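PDB 4H40: putative cell adhesion protein from Bacteroides fragilis, which probably serves as a fimbrillin-like subunit or adhesin of a distinct type of bacterial pilus, with a role in cell adhesion. Local coordinates for residues B[205-211]-B[233-239]; B[265-271]-B[282-288]; B[297-301]-B[313-317]. All blocks are in the same frame, centred on the assembly; numbering follows the deposited sequence.

Contact 1 of 3, residues B[205-211]-B[233-239]; sequences EISGIQQ and DQSASVR
Glu205 and Arg239 meet because both side chains leave their strands with CG anti to the backbone N (chi1 -173° and -170°), and the arginine then bends at chi3, presenting a face of its guanidinium to Glu205 OE2. The pair spans the edge of the four-stranded antiparallel sheet in a domain of the transthyretin clan, where strand 237-240 is an outermost strand of the sheet within the chain and 197-207 its neighbour. Glu205 OE2 sits 3.2 Å from Arg239 NH2 but over that face, with the carboxylate and guanidinium planes 47° apart, so the salt bridge works through charge and no N-H is aimed at the oxygen. A water donates to Glu205 OE1 at 2.9 Å and lies at the guanidinium edge, where its bond from Arg239 NH1 is weak; that nitrogen's stronger partner is the carbonyl of Glu202.

Behind this polar face, Ile206 and Val238 form a hydrogen-bonded antiparallel pair, with Ile206 N to Val238 O and Val238 N to Ile206 O each 2.9 Å. On their face of the sheet, Ile209 CD1 reaches across Val238 at roughly a right angle and touches its CG1 at 3.8 Å. Beyond the Ser207-Ser237 pair, a type I turn from Asp233 to Ala236 packs against Gly208 and Ile209. Two donors share Ala236 O: Gly208 N at 2.9 Å, nearly in line with the carbonyl bond, and Ile209 N at 3.3 Å. In return Asp233 N donates to Ile209 O at 2.9 Å, coming from above the carbonyl plane.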
loop_
_atom_site.group_PDB
_atom_site.type_symbol
_atom_site.label_atom_id
_atom_site.label_comp_id
_atom_site.label_asym_id
_atom_site.label_seq_id
_atom_site.Cartn_x
_atom_site.Cartn_y
_atom_site.Cartn_z
ATOM N N GLU B 205 -8.057 -16.666 1.244
ATOM C CA GLU B 205 -6.946 -17.351 1.887
ATOM C C GLU B 205 -5.756 -16.386 2.075
ATOM O O GLU B 205 -5.231 -15.815 1.116
ATOM C CB GLU B 205 -6.545 -18.595 1.107
ATOM C CG GLU B 205 -5.503 -19.422 1.837
ATOM C CD GLU B 205 -5.367 -20.851 1.354
ATOM O OE1 GLU B 205 -5.288 -21.068 0.121
ATOM O OE2 GLU B 205 -5.317 -21.757 2.219
ATOM N N ILE B 206 -5.408 -16.173 3.344
ATOM C CA ILE B 206 -4.299 -15.369 3.815
ATOM C C ILE B 206 -3.152 -16.374 4.081
ATOM O O ILE B 206 -3.364 -17.389 4.730
ATOM C CB ILE B 206 -4.743 -14.542 5.048
ATOM C CG1 ILE B 206 -6.030 -13.728 4.725
ATOM C CG2 ILE B 206 -3.611 -13.638 5.568
ATOM C CD1 ILE B 206 -6.624 -12.982 5.864
ATOM N N SER B 207 -1.981 -16.132 3.491
ATOM C CA SER B 207 -0.804 -17.005 3.561
ATOM C C SER B 207 0.439 -16.235 3.973
ATOM O O SER B 207 0.546 -15.044 3.681
ATOM C CB SER B 207 -0.555 -17.651 2.198
ATOM O OG SER B 207 -1.364 -18.795 1.973
ATOM N N GLY B 208 1.369 -16.933 4.615
ATOM C CA GLY B 208 2.635 -16.371 5.070
ATOM C C GLY B 208 2.533 -15.672 6.406
ATOM O O GLY B 208 3.200 -14.660 6.642
ATOM N N ILE B 209 1.692 -16.205 7.289
ATOM C CA ILE B 209 1.477 -15.614 8.605
ATOM C C ILE B 209 2.144 -16.512 9.689
ATOM O O ILE B 209 2.733 -17.542 9.353
ATOM C CB ILE B 209 -0.034 -15.339 8.840
ATOM C CG1 ILE B 209 -0.924 -16.478 8.262
ATOM C CG2 ILE B 209 -0.390 -14.010 8.242
ATOM C CD1 ILE B 209 -2.267 -16.652 8.908
ATOM N N GLN B 210 2.141 -16.066 10.957
ATOM C CA GLN B 210 2.746 -16.777 12.079
ATOM C C GLN B 210 2.215 -18.176 12.202
ATOM O O GLN B 210 0.997 -18.377 12.135
ATOM C CB GLN B 210 2.467 -16.027 13.389
ATOM C CG GLN B 210 3.114 -16.623 14.636
ATOM C CD GLN B 210 4.512 -16.113 14.806
ATOM O OE1 GLN B 210 4.730 -14.945 15.143
ATOM N NE2 GLN B 210 5.489 -16.972 14.549
ATOM N N GLN B 211 3.128 -19.150 12.379
ATOM C CA GLN B 211 2.735 -20.519 12.682
ATOM C C GLN B 211 2.479 -20.539 14.200
ATOM O O GLN B 211 3.326 -20.024 14.936
ATOM C CB GLN B 211 3.792 -21.540 12.233
ATOM C CG GLN B 211 3.280 -22.988 12.222
ATOM C CD GLN B 211 2.367 -23.304 11.054
ATOM O OE1 GLN B 211 1.132 -23.350 11.187
ATOM N NE2 GLN B 211 2.949 -23.523 9.878
ATOM N N ASP B 233 5.434 -17.549 8.291
ATOM C CA ASP B 233 6.056 -18.377 7.254
ATOM C C ASP B 233 5.129 -18.891 6.141
ATOM O O ASP B 233 3.960 -19.175 6.382
ATOM C CB ASP B 233 6.813 -19.569 7.877
ATOM C CG ASP B 233 5.987 -20.701 8.446
ATOM O OD1 ASP B 233 4.895 -20.430 8.967
ATOM O OD2 ASP B 233 6.481 -21.855 8.448
ATOM N N GLN B 234 5.735 -19.081 4.927
ATOM C CA GLN B 234 5.226 -19.611 3.636
ATOM C C GLN B 234 4.163 -20.735 3.768
ATOM O O GLN B 234 3.307 -20.882 2.881
ATOM C CB GLN B 234 6.398 -20.151 2.761
ATOM C CG GLN B 234 7.342 -21.153 3.460
ATOM C CD GLN B 234 8.426 -21.789 2.589
ATOM O OE1 GLN B 234 9.153 -21.131 1.825
ATOM N NE2 GLN B 234 8.628 -23.088 2.761
ATOM N N SER B 235 4.252 -21.533 4.859
ATOM C CA SER B 235 3.393 -22.682 5.155
ATOM C C SER B 235 2.170 -22.336 6.049
ATOM O O SER B 235 1.159 -23.032 5.931
ATOM C CB SER B 235 4.211 -23.797 5.799
ATOM O OG SER B 235 4.793 -23.367 7.020
ATOM N N ALA B 236 2.246 -21.297 6.927
ATOM C CA ALA B 236 1.105 -20.938 7.784
ATOM C C ALA B 236 0.105 -20.101 7.029
ATOM O O ALA B 236 0.458 -19.115 6.378
ATOM C CB ALA B 236 1.558 -20.217 9.035
ATOM N N SER B 237 -1.157 -20.516 7.105
ATOM C CA SER B 237 -2.259 -19.860 6.405
ATOM C C SER B 237 -3.586 -19.925 7.180
ATOM O O SER B 237 -3.734 -20.702 8.136
ATOM C CB SER B 237 -2.435 -20.480 5.013
ATOM O OG SER B 237 -3.271 -21.626 5.002
ATOM N N VAL B 238 -4.557 -19.116 6.731
ATOM C CA VAL B 238 -5.908 -19.090 7.286
ATOM C C VAL B 238 -6.920 -18.827 6.125
ATOM O O VAL B 238 -6.598 -18.118 5.173
ATOM C CB VAL B 238 -6.069 -18.127 8.496
ATOM C CG1 VAL B 238 -5.940 -16.663 8.104
ATOM C CG2 VAL B 238 -7.384 -18.378 9.199
ATOM N N ARG B 239 -8.094 -19.474 6.183
ATOM C CA ARG B 239 -9.123 -19.307 5.176
ATOM C C ARG B 239 -10.392 -18.653 5.759
ATOM O O ARG B 239 -10.879 -19.071 6.814
ATOM C CB ARG B 239 -9.454 -20.661 4.557
ATOM C CG ARG B 239 -10.349 -20.576 3.338
ATOM C CD ARG B 239 -10.686 -21.923 2.724
ATOM N NE ARG B 239 -9.521 -22.751 2.372
ATOM C CZ ARG B 239 -8.770 -22.603 1.279
ATOM N NH1 ARG B 239 -9.011 -21.611 0.424
ATOM N NH2 ARG B 239 -7.758 -23.424 1.047
HETATM O O HOH W 1 -7.052 -20.472 -2.138
#

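Contact 2 of 3, residues B[265-271]-B[282-288]; sequences HSISVLL and YQMLLTG
Val269 and Leu286 lie on the buried side of this contact, Val269 CG2 meeting Leu286 CD1 at 3.9 Å where the two side chains slant past each other. Val269 also sets its CB against that of Met284, a selenomethionine, 4.0 Å away. Further along, Leu271 CD1 touches Met284 SE at 4.1 Å: with CG anti to the carbonyl carbon (chi1 -69°) and chi2 extended (166°), the methionine chain carries its selenium beside the leucine, and the bend at chi3 only directs the terminal methyl. Tyr299 and Trp314 cover Met284 and Leu286 from beyond, and Leu312 lies against Leu271 and Tyr282, whose hydroxyl is hydrogen-bonded to Thr310.

The two segments are the arms of a beta hairpin, strands 266-275 and 278-287, and 278-287 is an outermost strand of its antiparallel sheet within the chain. Ile267 with Leu286, Val269 with Met284 and Leu271 with Tyr282 are the hydrogen-bonded pairs, each with two backbone bonds; Ile267 N to Leu286 O is 2.7 Å, and Met284 N to Val269 O is 2.8 Å and close to straight at 171°.

The reverse face, with Ser268, Leu270, Gln283 and Leu285, is partly exposed to solvent and its side chains touch at few points. Leu270 CD2 rests on Gln283 CB at 3.6 Å, and Gln283 OE1 lies 3.7 Å from Ser268 CB. Leu285 CD2 is also 3.7 Å from Ser268 CB. Here the second subunit comes in: Leu285 packs on Ser264, and Thr287 on Ser266, of that neighbouring chain.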
loop_
_atom_site.group_PDB
_atom_site.type_symbol
_atom_site.label_atom_id
_atom_site.label_comp_id
_atom_site.label_asym_id
_atom_site.label_seq_id
_atom_site.Cartn_x
_atom_site.Cartn_y
_atom_site.Cartn_z
ATOM N N HIS B 265 9.137 -9.939 4.784
ATOM C CA HIS B 265 8.519 -11.013 4.014
ATOM C C HIS B 265 7.193 -10.548 3.421
ATOM O O HIS B 265 6.792 -9.413 3.628
ATOM C CB HIS B 265 8.358 -12.268 4.914
ATOM C CG HIS B 265 9.679 -12.830 5.337
ATOM N ND1 HIS B 265 10.308 -12.405 6.491
ATOM C CD2 HIS B 265 10.500 -13.695 4.687
ATOM C CE1 HIS B 265 11.479 -13.038 6.511
ATOM N NE2 HIS B 265 11.632 -13.831 5.450
ATOM N N SER B 266 6.569 -11.385 2.598
ATOM C CA SER B 266 5.273 -11.090 2.003
ATOM C C SER B 266 4.160 -11.932 2.620
ATOM O O SER B 266 4.367 -13.093 2.972
ATOM C CB SER B 266 5.288 -11.324 0.498
ATOM O OG SER B 266 6.276 -10.519 -0.101
ATOM N N ILE B 267 2.973 -11.325 2.738
ATOM C CA ILE B 267 1.722 -11.958 3.134
ATOM C C ILE B 267 0.858 -11.935 1.866
ATOM O O ILE B 267 0.545 -10.841 1.394
ATOM C CB ILE B 267 1.042 -11.267 4.367
ATOM C CG1 ILE B 267 1.834 -11.548 5.665
ATOM C CG2 ILE B 267 -0.426 -11.730 4.521
ATOM C CD1 ILE B 267 1.543 -10.601 6.801
ATOM N N SER B 268 0.549 -13.106 1.274
ATOM C CA SER B 268 -0.333 -13.166 0.113
ATOM C C SER B 268 -1.778 -13.352 0.591
ATOM O O SER B 268 -2.041 -14.025 1.595
ATOM C CB SER B 268 0.070 -14.254 -0.870
ATOM O OG SER B 268 -0.593 -15.486 -0.660
ATOM N N VAL B 269 -2.697 -12.696 -0.115
ATOM C CA VAL B 269 -4.132 -12.711 0.116
ATOM C C VAL B 269 -4.793 -13.140 -1.209
ATOM O O VAL B 269 -4.761 -12.387 -2.182
ATOM C CB VAL B 269 -4.656 -11.345 0.641
ATOM C CG1 VAL B 269 -6.171 -11.351 0.760
ATOM C CG2 VAL B 269 -4.041 -11.000 1.985
ATOM N N LEU B 270 -5.351 -14.369 -1.249
ATOM C CA LEU B 270 -6.044 -14.865 -2.435
ATOM C C LEU B 270 -7.551 -14.779 -2.263
ATOM O O LEU B 270 -8.104 -15.460 -1.413
ATOM C CB LEU B 270 -5.673 -16.314 -2.739
ATOM C CG LEU B 270 -4.402 -16.616 -3.456
ATOM C CD1 LEU B 270 -4.293 -18.108 -3.627
ATOM C CD2 LEU B 270 -4.377 -15.974 -4.812
ATOM N N LEU B 271 -8.211 -14.003 -3.109
ATOM C CA LEU B 271 -9.651 -13.851 -3.068
ATOM C C LEU B 271 -10.255 -14.687 -4.164
ATOM O O LEU B 271 -9.948 -14.471 -5.325
ATOM C CB LEU B 271 -10.042 -12.370 -3.219
ATOM C CG LEU B 271 -9.476 -11.416 -2.163
ATOM C CD1 LEU B 271 -8.137 -10.836 -2.606
ATOM C CD2 LEU B 271 -10.420 -10.313 -1.875
ATOM N N TYR B 282 -7.934 -13.526 -7.369
ATOM C CA TYR B 282 -7.095 -12.340 -7.320
ATOM C C TYR B 282 -6.117 -12.469 -6.205
ATOM O O TYR B 282 -6.484 -12.892 -5.113
ATOM C CB TYR B 282 -7.931 -11.060 -7.097
ATOM C CG TYR B 282 -9.076 -10.920 -8.059
ATOM C CD1 TYR B 282 -8.868 -10.460 -9.351
ATOM C CD2 TYR B 282 -10.372 -11.269 -7.688
ATOM C CE1 TYR B 282 -9.921 -10.335 -10.250
ATOM C CE2 TYR B 282 -11.433 -11.161 -8.584
ATOM C CZ TYR B 282 -11.198 -10.707 -9.871
ATOM O OH TYR B 282 -12.232 -10.588 -10.767
ATOM N N GLN B 283 -4.891 -12.051 -6.441
ATOM C CA GLN B 283 -3.878 -12.115 -5.411
ATOM C C GLN B 283 -3.362 -10.745 -5.020
ATOM O O GLN B 283 -2.920 -9.977 -5.886
ATOM C CB GLN B 283 -2.703 -12.984 -5.866
ATOM C CG GLN B 283 -1.551 -12.954 -4.886
ATOM C CD GLN B 283 -0.514 -13.948 -5.241
ATOM O OE1 GLN B 283 -0.302 -14.913 -4.514
ATOM N NE2 GLN B 283 0.142 -13.735 -6.372
HETATM N N MSE B 284 -3.357 -10.473 -3.706
HETATM C CA MSE B 284 -2.752 -9.288 -3.131
HETATM C C MSE B 284 -1.441 -9.734 -2.455
HETATM O O MSE B 284 -1.516 -10.520 -1.509
HETATM C CB MSE B 284 -3.673 -8.599 -2.118
HETATM C CG MSE B 284 -4.904 -7.936 -2.680
HETATM SE SE MSE B 284 -6.213 -7.503 -1.216
HETATM C CE MSE B 284 -5.007 -6.908 0.093
ATOM N N LEU B 285 -0.245 -9.287 -2.939
ATOM C CA LEU B 285 0.990 -9.610 -2.241
ATOM C C LEU B 285 1.333 -8.412 -1.397
ATOM O O LEU B 285 1.443 -7.320 -1.933
ATOM C CB LEU B 285 2.114 -10.004 -3.185
ATOM C CG LEU B 285 2.140 -11.494 -3.560
ATOM C CD1 LEU B 285 2.842 -11.696 -4.888
ATOM C CD2 LEU B 285 2.826 -12.336 -2.494
ATOM N N LEU B 286 1.367 -8.591 -0.071
ATOM C CA LEU B 286 1.584 -7.531 0.909
ATOM C C LEU B 286 2.902 -7.709 1.641
ATOM O O LEU B 286 3.119 -8.656 2.405
ATOM C CB LEU B 286 0.414 -7.453 1.900
ATOM C CG LEU B 286 -1.004 -7.510 1.288
ATOM C CD1 LEU B 286 -2.090 -7.692 2.378
ATOM C CD2 LEU B 286 -1.263 -6.329 0.372
ATOM N N THR B 287 3.804 -6.791 1.361
ATOM C CA THR B 287 5.133 -6.784 1.946
ATOM C C THR B 287 5.166 -5.655 3.006
ATOM O O THR B 287 4.329 -4.746 2.953
ATOM C CB THR B 287 6.144 -6.652 0.798
ATOM O OG1 THR B 287 7.488 -6.867 1.257
ATOM C CG2 THR B 287 6.004 -5.337 0.060
ATOM N N GLY B 288 6.081 -5.772 3.973
ATOM C CA GLY B 288 6.290 -4.803 5.047
ATOM C C GLY B 288 5.143 -4.645 6.020
ATOM O O GLY B 288 4.604 -3.540 6.158
#

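Contact 3 of 3, residues B[297-301]-B[313-317]; sequences YNYTA and TWQNR
Tyr299 and Asn316 lie side by side and point the same way, the ring and amide planes only 18° apart, with Tyr299 CD2 3.5 Å from Asn316 CB. They come from the two arms of a beta hairpin, strands 296-305 and 310-321. At the rim of the tyrosine, near the ring plane, Trp314 CD1 comes to 4.0 Å from Tyr299 CD2. The indole gets there because Trp314 CG stands between its backbone N and carbonyl carbon (chi1 75°). Next to it, Ala301 CB packs on Trp314 CB at 4.0 Å.

The backbone fixes this grouping through one hydrogen-bonded pair: Thr300 N donates to Gln315 O at 3.2 Å, and Gln315 N returns the bond to Thr300 O at 3.1 Å. Ala301 and Trp314 then make the adjacent non-hydrogen-bonded pair.

A wider shell holds both strands. Met184 and Leu289 pack against Tyr299, while strand 177-190 binds the backbone of 297-301 on its other side. The strand of 313-317 in turn pairs antiparallel with a strand of the second subunit, so the sheet continues through the dimer interface, where Asn316 packs on Asn316 of that neighbouring chain.

Toward Asn298 a water joins the two strands, above one face of the Tyr299 ring and toward its rim: it donates to Asn298 O at 3.0 Å and, weakly, to Arg317 O at 3.4 Å.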
loop_
_atom_site.group_PDB
_atom_site.type_symbol
_atom_site.label_atom_id
_atom_site.label_comp_id
_atom_site.label_asym_id
_atom_site.label_seq_id
_atom_site.Cartn_x
_atom_site.Cartn_y
_atom_site.Cartn_z
ATOM N N TYR B 297 -6.472 -4.441 10.440
ATOM C CA TYR B 297 -5.772 -4.176 9.199
ATOM C C TYR B 297 -6.842 -4.337 8.140
ATOM O O TYR B 297 -7.190 -5.455 7.758
ATOM C CB TYR B 297 -4.528 -5.109 9.069
ATOM C CG TYR B 297 -3.587 -4.912 10.242
ATOM C CD1 TYR B 297 -3.775 -5.608 11.437
ATOM C CD2 TYR B 297 -2.607 -3.926 10.212
ATOM C CE1 TYR B 297 -2.994 -5.352 12.556
ATOM C CE2 TYR B 297 -1.802 -3.679 11.321
ATOM C CZ TYR B 297 -2.030 -4.363 12.506
ATOM O OH TYR B 297 -1.227 -4.122 13.598
ATOM N N ASN B 298 -7.527 -3.214 7.868
ATOM C CA ASN B 298 -8.660 -3.071 6.953
ATOM C C ASN B 298 -8.243 -2.742 5.540
ATOM O O ASN B 298 -7.430 -1.876 5.335
ATOM C CB ASN B 298 -9.560 -1.961 7.453
ATOM C CG ASN B 298 -9.924 -2.145 8.887
ATOM O OD1 ASN B 298 -10.177 -3.268 9.329
ATOM N ND2 ASN B 298 -9.922 -1.055 9.649
ATOM N N TYR B 299 -8.807 -3.441 4.584
ATOM C CA TYR B 299 -8.581 -3.276 3.158
ATOM C C TYR B 299 -9.927 -3.070 2.481
ATOM O O TYR B 299 -10.933 -3.572 2.985
ATOM C CB TYR B 299 -7.863 -4.498 2.586
ATOM C CG TYR B 299 -6.426 -4.610 3.049
ATOM C CD1 TYR B 299 -6.107 -5.184 4.282
ATOM C CD2 TYR B 299 -5.376 -4.177 2.238
ATOM C CE1 TYR B 299 -4.784 -5.277 4.714
ATOM C CE2 TYR B 299 -4.054 -4.296 2.646
ATOM C CZ TYR B 299 -3.765 -4.806 3.901
ATOM O OH TYR B 299 -2.460 -4.846 4.312
ATOM N N THR B 300 -9.963 -2.249 1.404
ATOM C CA THR B 300 -11.175 -1.987 0.615
ATOM C C THR B 300 -10.798 -2.282 -0.830
ATOM O O THR B 300 -9.895 -1.653 -1.391
ATOM C CB THR B 300 -11.766 -0.605 0.892
ATOM O OG1 THR B 300 -11.846 -0.462 2.308
ATOM C CG2 THR B 300 -13.156 -0.469 0.390
ATOM N N ALA B 301 -11.386 -3.346 -1.372
ATOM C CA ALA B 301 -11.080 -3.760 -2.724
ATOM C C ALA B 301 -12.324 -3.563 -3.635
ATOM O O ALA B 301 -13.446 -3.666 -3.149
ATOM C CB ALA B 301 -10.606 -5.210 -2.720
ATOM N N THR B 313 -8.992 -3.814 -7.738
ATOM C CA THR B 313 -8.242 -2.637 -7.317
ATOM C C THR B 313 -8.367 -2.526 -5.817
ATOM O O THR B 313 -9.477 -2.651 -5.301
ATOM C CB THR B 313 -8.746 -1.315 -7.970
ATOM O OG1 THR B 313 -10.023 -0.994 -7.436
ATOM C CG2 THR B 313 -8.791 -1.353 -9.474
ATOM N N TRP B 314 -7.290 -2.227 -5.118
ATOM C CA TRP B 314 -7.467 -2.023 -3.704
ATOM C C TRP B 314 -6.713 -0.813 -3.213
ATOM O O TRP B 314 -5.881 -0.245 -3.899
ATOM C CB TRP B 314 -7.163 -3.265 -2.851
ATOM C CG TRP B 314 -5.724 -3.587 -2.681
ATOM C CD1 TRP B 314 -4.936 -3.296 -1.605
ATOM C CD2 TRP B 314 -4.925 -4.364 -3.570
ATOM N NE1 TRP B 314 -3.684 -3.835 -1.774
ATOM C CE2 TRP B 314 -3.639 -4.482 -2.985
ATOM C CE3 TRP B 314 -5.156 -4.945 -4.834
ATOM C CZ2 TRP B 314 -2.581 -5.168 -3.622
ATOM C CZ3 TRP B 314 -4.121 -5.637 -5.451
ATOM C CH2 TRP B 314 -2.846 -5.729 -4.859
ATOM N N GLN B 315 -7.122 -0.380 -2.040
ATOM C CA GLN B 315 -6.597 0.716 -1.280
ATOM C C GLN B 315 -6.611 0.340 0.197
ATOM O O GLN B 315 -7.427 -0.480 0.666
ATOM C CB GLN B 315 -7.378 1.997 -1.554
ATOM C CG GLN B 315 -8.897 1.872 -1.395
ATOM C CD GLN B 315 -9.668 2.927 -2.167
ATOM O OE1 GLN B 315 -9.115 3.699 -2.979
ATOM N NE2 GLN B 315 -10.980 2.952 -1.953
ATOM N N ASN B 316 -5.666 0.914 0.911
ATOM C CA ASN B 316 -5.512 0.731 2.328
ATOM C C ASN B 316 -4.540 1.783 2.829
ATOM O O ASN B 316 -3.647 2.208 2.085
ATOM C CB ASN B 316 -5.047 -0.701 2.651
ATOM C CG ASN B 316 -3.570 -0.940 2.505
ATOM O OD1 ASN B 316 -2.994 -0.789 1.429
ATOM N ND2 ASN B 316 -2.917 -1.245 3.619
ATOM N N ARG B 317 -4.737 2.230 4.078
ATOM C CA ARG B 317 -3.868 3.212 4.714
ATOM C C ARG B 317 -2.694 2.470 5.332
ATOM O O ARG B 317 -2.887 1.394 5.887
ATOM C CB ARG B 317 -4.644 4.041 5.763
ATOM C CG ARG B 317 -3.891 5.262 6.299
ATOM C CD ARG B 317 -4.790 6.467 6.407
ATOM N NE ARG B 317 -4.813 7.216 5.151
ATOM C CZ ARG B 317 -4.023 8.252 4.885
ATOM N NH1 ARG B 317 -3.169 8.696 5.798
ATOM N NH2 ARG B 317 -4.092 8.861 3.711
HETATM O O HOH W 2 -4.481 -1.628 5.899
#

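In the fold
Along the chain the contacts follow one another in series, each closing before the next opens. Contacts 1 and 2, with centres 10 Å apart, belong to one antiparallel sheet ordered 237-240, 197-207, 266-275, 278-287; the inner strands join them through probable hydrogen bonds, Glu205 O to Leu270 N and Ser207 N to Ser268 O. Contact 3 lies in another layer, its centre 12 Å from that of contact 2 and 19 Å from that of contact 1. Side chains of 282-288 meet those of contact 3 between the layers, as in a beta sandwich. Contacts 2 and 3 both touch the second subunit, so the same hairpins that build the core also shape the dimer interface.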